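PDB 6M4B: membrane-bound protease PH1510 from Pyrococcus horikoshii, which is a serine protease that cleaves its substrates preferentially near hydrophobic or aromatic residues and can degrade a stomatin homolog in vitro. Local coordinates for residues S21-Y24 and D25-R29; I59-R62 and I63-S66. The protein carries 1 engineered substitution. All blocks are in the same frame, centred on the assembly; numbering follows the deposited sequence.

Interaction 1 (S21-Y24 and D25-R29); sequences SYTY and DQFDR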
ATOM      1  N   SER A  21      11.798  12.254  -2.748  1.00 56.63           N
ATOM      2  CA  SER A  21      10.829  12.805  -1.757  1.00 57.62           C
ATOM      3  C   SER A  21      10.195  14.096  -2.245  1.00 55.90           C
ATOM      4  O   SER A  21       9.067  14.412  -1.885  1.00 62.69           O
ATOM      5  CB  SER A  21      11.509  13.163  -0.412  1.00 55.27           C
ATOM      6  OG  SER A  21      12.734  12.492  -0.250  1.00 66.96           O
ATOM      7  N   TYR A  22      10.971  14.888  -2.976  1.00 59.72           N
ATOM      8  CA  TYR A  22      10.476  16.135  -3.513  1.00 66.13           C
ATOM      9  C   TYR A  22       9.396  15.835  -4.558  1.00 59.40           C
ATOM     10  O   TYR A  22       8.356  16.501  -4.568  1.00 64.48           O
ATOM     11  CB  TYR A  22      11.639  16.999  -4.070  1.00 74.92           C
ATOM     12  CG  TYR A  22      11.154  18.294  -4.674  1.00 84.44           C
ATOM     13  CD1 TYR A  22      10.502  19.273  -3.884  1.00 87.48           C
ATOM     14  CD2 TYR A  22      11.295  18.537  -6.048  1.00 90.77           C
ATOM     15  CE1 TYR A  22      10.019  20.458  -4.454  1.00 84.11           C
ATOM     16  CE2 TYR A  22      10.825  19.719  -6.621  1.00 91.19           C
ATOM     17  CZ  TYR A  22      10.192  20.671  -5.827  1.00 88.98           C
ATOM     18  OH  TYR A  22       9.735  21.815  -6.446  1.00 88.79           O
ATOM     19  N   THR A  23       9.610  14.815  -5.400  1.00 57.68           N
ATOM     20  CA  THR A  23       8.533  14.306  -6.308  1.00 54.15           C
ATOM     21  C   THR A  23       7.268  13.931  -5.550  1.00 48.40           C
ATOM     22  O   THR A  23       6.184  14.334  -5.939  1.00 47.68           O
ATOM     23  CB  THR A  23       8.967  13.091  -7.116  1.00 57.83           C
ATOM     24  OG1 THR A  23      10.342  13.226  -7.490  1.00 51.63           O
ATOM     25  CG2 THR A  23       8.109  12.944  -8.354  1.00 58.38           C
ATOM     26  N   TYR A  24       7.393  13.294  -4.396  1.00 50.50           N
ATOM     27  CA  TYR A  24       6.199  13.134  -3.555  1.00 53.12           C
ATOM     28  C   TYR A  24       5.508  14.465  -3.354  1.00 55.15           C
ATOM     29  O   TYR A  24       4.324  14.560  -3.618  1.00 58.16           O
ATOM     30  CB  TYR A  24       6.430  12.436  -2.182  1.00 51.77           C
ATOM     31  CG  TYR A  24       5.163  12.451  -1.343  1.00 52.53           C
ATOM     32  CD1 TYR A  24       4.129  11.557  -1.575  1.00 50.16           C
ATOM     33  CD2 TYR A  24       4.965  13.418  -0.346  1.00 56.91           C
ATOM     34  CE1 TYR A  24       2.941  11.606  -0.822  1.00 49.25           C
ATOM     35  CE2 TYR A  24       3.791  13.471   0.408  1.00 52.12           C
ATOM     36  CZ  TYR A  24       2.778  12.564   0.174  1.00 55.72           C
ATOM     37  OH  TYR A  24       1.601  12.642   0.929  1.00 56.78           O
ATOM     38  N   ASP A  25       6.229  15.486  -2.857  1.00 67.48           N
ATOM     39  CA  ASP A  25       5.606  16.821  -2.531  1.00 62.06           C
ATOM     40  C   ASP A  25       4.920  17.445  -3.766  1.00 48.21           C
ATOM     41  O   ASP A  25       3.846  18.031  -3.638  1.00 49.26           O
ATOM     42  CB  ASP A  25       6.611  17.851  -1.975  1.00 61.35           C
ATOM     43  CG  ASP A  25       7.210  17.456  -0.651  1.00 62.62           C
ATOM     44  OD1 ASP A  25       6.536  16.863   0.209  1.00 64.09           O
ATOM     45  OD2 ASP A  25       8.391  17.773  -0.461  1.00 72.46           O
ATOM     46  N   GLN A  26       5.519  17.255  -4.943  1.00 44.49           N
ATOM     47  CA  GLN A  26       4.909  17.695  -6.201  1.00 47.70           C
ATOM     48  C   GLN A  26       3.539  17.013  -6.443  1.00 52.44           C
ATOM     49  O   GLN A  26       2.549  17.713  -6.593  1.00 53.59           O
ATOM     50  CB  GLN A  26       5.824  17.453  -7.378  1.00 50.47           C
ATOM     51  CG  GLN A  26       7.146  18.216  -7.316  1.00 57.67           C
ATOM     52  CD  GLN A  26       8.008  17.918  -8.526  1.00 70.55           C
ATOM     53  OE1 GLN A  26       8.941  17.107  -8.468  1.00 74.54           O
ATOM     54  NE2 GLN A  26       7.639  18.502  -9.662  1.00 83.78           N
ATOM     55  N   PHE A  27       3.481  15.671  -6.423  1.00 50.62           N
ATOM     56  CA  PHE A  27       2.196  14.932  -6.516  1.00 46.47           C
ATOM     57  C   PHE A  27       1.259  15.352  -5.426  1.00 50.22           C
ATOM     58  O   PHE A  27       0.050  15.522  -5.666  1.00 50.69           O
ATOM     59  CB  PHE A  27       2.374  13.398  -6.402  1.00 41.97           C
ATOM     60  CG  PHE A  27       2.792  12.709  -7.672  1.00 38.29           C
ATOM     61  CD1 PHE A  27       1.850  12.155  -8.510  1.00 43.53           C
ATOM     62  CD2 PHE A  27       4.111  12.549  -7.997  1.00 42.00           C
ATOM     63  CE1 PHE A  27       2.220  11.461  -9.653  1.00 41.86           C
ATOM     64  CE2 PHE A  27       4.494  11.867  -9.150  1.00 42.49           C
ATOM     65  CZ  PHE A  27       3.539  11.312  -9.971  1.00 40.50           C
ATOM     66  N   ASP A  28       1.769  15.494  -4.204  1.00 49.39           N
ATOM     67  CA  ASP A  28       0.852  15.910  -3.110  1.00 51.63           C
ATOM     68  C   ASP A  28       0.205  17.285  -3.409  1.00 51.27           C
ATOM     69  O   ASP A  28      -1.016  17.474  -3.216  1.00 45.10           O
ATOM     70  CB  ASP A  28       1.564  15.952  -1.760  1.00 47.38           C
ATOM     71  CG  ASP A  28       0.635  16.248  -0.600  1.00 48.19           C
ATOM     72  OD1 ASP A  28      -0.549  15.869  -0.610  1.00 44.95           O
ATOM     73  OD2 ASP A  28       1.103  16.875   0.383  1.00 66.13           O
ATOM     74  N   ARG A  29       1.024  18.224  -3.872  1.00 44.91           N
ATOM     75  CA  ARG A  29       0.543  19.596  -4.090  1.00 57.28           C
ATOM     76  C   ARG A  29      -0.461  19.617  -5.239  1.00 53.29           C
ATOM     77  O   ARG A  29      -1.584  20.101  -5.055  1.00 55.83           O
ATOM     78  CB  ARG A  29       1.721  20.564  -4.358  1.00 63.04           C
ATOM     79  CG  ARG A  29       1.340  22.033  -4.558  1.00 73.37           C
ATOM     80  CD  ARG A  29       2.591  22.954  -4.747  1.00 81.39           C
ATOM     81  NE  ARG A  29       2.226  24.172  -5.498  1.00 90.50           N
ATOM     82  CZ  ARG A  29       2.207  24.296  -6.833  1.00 89.49           C
ATOM     83  NH1 ARG A  29       1.856  25.462  -7.374  1.00 92.73           N
ATOM     84  NH2 ARG A  29       2.527  23.283  -7.637  1.00 85.53           N
TER

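Interaction 2 (I59-R62 and I63-S66); sequences IVQR and IQQS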
ATOM      1  N   ILE A  59       3.902   8.071  -3.061  1.00 40.81           N
ATOM      2  CA  ILE A  59       3.169   8.596  -4.211  1.00 45.35           C
ATOM      3  C   ILE A  59       2.011   7.655  -4.542  1.00 42.65           C
ATOM      4  O   ILE A  59       0.855   8.078  -4.648  1.00 42.62           O
ATOM      5  CB  ILE A  59       4.055   8.792  -5.439  1.00 42.84           C
ATOM      6  CG1 ILE A  59       5.084   9.879  -5.148  1.00 44.38           C
ATOM      7  CG2 ILE A  59       3.184   9.161  -6.657  1.00 38.59           C
ATOM      8  CD1 ILE A  59       6.159  10.018  -6.223  1.00 45.33           C
ATOM      9  N   VAL A  60       2.306   6.375  -4.679  1.00 37.94           N
ATOM     10  CA  VAL A  60       1.225   5.407  -4.963  1.00 44.52           C
ATOM     11  C   VAL A  60       0.073   5.542  -3.961  1.00 42.32           C
ATOM     12  O   VAL A  60      -1.108   5.563  -4.336  1.00 40.75           O
ATOM     13  CB  VAL A  60       1.739   3.964  -4.985  1.00 40.82           C
ATOM     14  CG1 VAL A  60       0.597   2.972  -4.908  1.00 41.73           C
ATOM     15  CG2 VAL A  60       2.560   3.731  -6.247  1.00 42.32           C
ATOM     16  N   GLN A  61       0.417   5.625  -2.690  1.00 44.47           N
ATOM     17  CA  GLN A  61      -0.612   5.692  -1.660  1.00 48.60           C
ATOM     18  C   GLN A  61      -1.366   7.038  -1.697  1.00 46.43           C
ATOM     19  O   GLN A  61      -2.543   7.099  -1.392  1.00 42.07           O
ATOM     20  CB  GLN A  61      -0.041   5.426  -0.255  1.00 49.97           C
ATOM     21  CG  GLN A  61      -0.937   4.467   0.556  1.00 59.46           C
ATOM     22  CD  GLN A  61      -1.394   5.040   1.848  1.00 63.38           C
ATOM     23  OE1 GLN A  61      -1.347   6.252   2.042  1.00 70.93           O
ATOM     24  NE2 GLN A  61      -1.875   4.192   2.730  1.00 64.72           N
ATOM     25  N   ARG A  62      -0.690   8.105  -2.059  1.00 43.28           N
ATOM     26  CA  ARG A  62      -1.391   9.392  -2.227  1.00 46.33           C
ATOM     27  C   ARG A  62      -2.447   9.314  -3.350  1.00 41.88           C
ATOM     28  O   ARG A  62      -3.575   9.758  -3.171  1.00 45.36           O
ATOM     29  CB  ARG A  62      -0.395  10.492  -2.538  1.00 43.83           C
ATOM     30  CG  ARG A  62      -0.971  11.882  -2.631  1.00 46.37           C
ATOM     31  CD  ARG A  62      -1.609  12.288  -1.330  1.00 46.94           C
ATOM     32  NE  ARG A  62      -2.233  13.584  -1.441  1.00 51.34           N
ATOM     33  CZ  ARG A  62      -3.513  13.828  -1.695  1.00 56.19           C
ATOM     34  NH1 ARG A  62      -4.398  12.848  -1.928  1.00 59.33           N
ATOM     35  NH2 ARG A  62      -3.921  15.101  -1.711  1.00 51.63           N
ATOM     36  N   ILE A  63      -2.070   8.705  -4.462  1.00 37.51           N
ATOM     37  CA  ILE A  63      -3.007   8.471  -5.553  1.00 36.18           C
ATOM     38  C   ILE A  63      -4.168   7.590  -5.101  1.00 41.63           C
ATOM     39  O   ILE A  63      -5.331   7.913  -5.358  1.00 37.81           O
ATOM     40  CB  ILE A  63      -2.285   7.884  -6.759  1.00 37.30           C
ATOM     41  CG1 ILE A  63      -1.352   8.960  -7.327  1.00 36.93           C
ATOM     42  CG2 ILE A  63      -3.261   7.372  -7.816  1.00 36.54           C
ATOM     43  CD1 ILE A  63      -0.324   8.451  -8.282  1.00 41.20           C
ATOM     44  N   GLN A  64      -3.889   6.526  -4.360  1.00 42.15           N
ATOM     45  CA  GLN A  64      -4.946   5.635  -3.954  1.00 45.34           C
ATOM     46  C   GLN A  64      -5.982   6.283  -3.045  1.00 47.61           C
ATOM     47  O   GLN A  64      -7.122   5.869  -3.069  1.00 39.70           O
ATOM     48  CB  GLN A  64      -4.382   4.378  -3.281  1.00 54.36           C
ATOM     49  CG  GLN A  64      -3.727   3.396  -4.257  1.00 62.76           C
ATOM     50  CD  GLN A  64      -3.104   2.199  -3.533  1.00 68.37           C
ATOM     51  OE1 GLN A  64      -2.612   2.333  -2.399  1.00 84.41           O
ATOM     52  NE2 GLN A  64      -3.112   1.031  -4.176  1.00 62.52           N
ATOM     53  N   GLN A  65      -5.562   7.217  -2.189  1.00 50.83           N
ATOM     54  CA  GLN A  65      -6.459   7.952  -1.278  1.00 56.68           C
ATOM     55  C   GLN A  65      -7.042   9.214  -1.941  1.00 50.84           C
ATOM     56  O   GLN A  65      -7.783   9.920  -1.308  1.00 47.41           O
ATOM     57  CB  GLN A  65      -5.715   8.406   0.012  1.00 65.69           C
ATOM     58  CG  GLN A  65      -4.971   7.344   0.840  1.00 75.69           C
ATOM     59  CD  GLN A  65      -5.893   6.391   1.583  1.00 88.14           C
ATOM     60  OE1 GLN A  65      -6.740   5.730   0.989  1.00 85.43           O
ATOM     61  NE2 GLN A  65      -5.706   6.292   2.888  1.00 95.86           N
ATOM     62  N   SER A  66      -6.623   9.532  -3.156  1.00 47.42           N
ATOM     63  CA  SER A  66      -7.097  10.712  -3.862  1.00 47.76           C
ATOM     64  C   SER A  66      -8.601  10.742  -3.906  1.00 43.18           C
ATOM     65  O   SER A  66      -9.232   9.746  -4.169  1.00 41.21           O
ATOM     66  CB  SER A  66      -6.539  10.789  -5.303  1.00 44.70           C
ATOM     67  OG  SER A  66      -7.009  11.969  -5.956  1.00 43.06           O
TER

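Interaction 1 (S21-Y24 and D25-R29)
Tyr-24 carries CG anti to the backbone N (chi1 174°), which lays its ring along the helix so that Asp-28 CB, one turn on, lies over one face, 4.0 Å from Tyr-24 CE2. Asp-28 has the same first torsion (-175°), placing its carboxylate near the tyrosine hydroxyl end, 21° from the ring plane; its OD1 forms a salt bridge with Arg-62. In the backbone of this turn Asp-28 N donates to Tyr-24 O at 2.8 Å. The Tyr-24 ring also packs on Arg-62 of helix 53-64. Were Tyr-24 an alanine, Asp-28 CB would probably lose the ring face it packs on and a gap would open beside Arg-62. Tyr-22 and Gln-26 repeat the i to i+4 pairing on a more exposed side: Gln-26 CG makes a CH-pi contact 4.3 Å from the Tyr-22 ring centroid, an aliphatic stem suiting a long polar residue near solvent. On the buried side the Thr-23 methyl CG2 meets Phe-27 CE2 at 3.9 Å, while its hydroxyl OG1 bonds Thr-20 N; Phe-27 brings a wholly apolar ring. Helix 21-36 connects strands 9-16 and 41-47 in a beta-alpha-beta unit; Thr-23 and Phe-27 pack on Ile-15 of the first strand and Ile-59 of helix 53-64.

Interaction 2 (I59-R62 and I63-S66)
The Arg-62 guanidinium meets the following turn with its edge: Gln-65 C and Ser-66 CA both lie near its plane, Ser-66 CA at 3.9 Å from Arg-62 NH1. This is the end of helix 53-64, the helix of the beta-alpha-beta unit between strands 41-47 and 70-74 in this ClpP/crotonase-type domain. The arginine chain bends at chi2 (61°), and on helix 21-36 its NH2 finds a salt bridge with Glu-35 and a hydrogen bond with the hydroxyl of Thr-32. Several partners should fix the rotation of the flat group, and a planar guanidinium with many N-H donors suits such a cluster of acceptors. The side chains of Gln-61 and Gln-65 run side by side, pointing the same way with their amide planes 51° apart, and Gln-61 OE1 comes 4.0 Å from Gln-65 CG. Gln-65 NE2 donates to Asn-58 OD1 and to the backbone oxygen of Asp-54, both of the second subunit, so this polar side serves the dimer interface. Gln-64 runs out extended beside Val-60, with its CD 4.0 Å from Val-60 CG1, and the two pack on Leu-136 of helix 123-139. The buried side belongs to branched aliphatics: Ile-59 and Ile-63 both touch Ile-88 of helix 84-90, shapes that fill an apolar core without polar groups to satisfy. Between them Ile-63 N donates to Ile-59 O at 3.0 Å with an N-H...O angle of 171°, and the same pair also meets through Ile-59 CG2 and Ile-63 CD1, 3.9 Å apart.

Interactions 1 and 2 lie on successive helices of adjoining beta-alpha-beta units, 21-36 and 53-64, with strand 41-47 between them in the chain. Their centres are 11 Å apart and they meet directly: Tyr-24 CA lies against Ile-59 CG1, and the bridge from Asp-28 OD1 to Arg-62 NE spans 3.0 Å. Interaction 1 is the more superficial, with three of its residues exposed and CH groups of Gln-26 and Asp-28 lying over tyrosine faces. Interaction 2 has half of its residues buried and none exposed; it combines aliphatic packing, amides and a charged guanidinium, and of the two it alone reaches the second subunit.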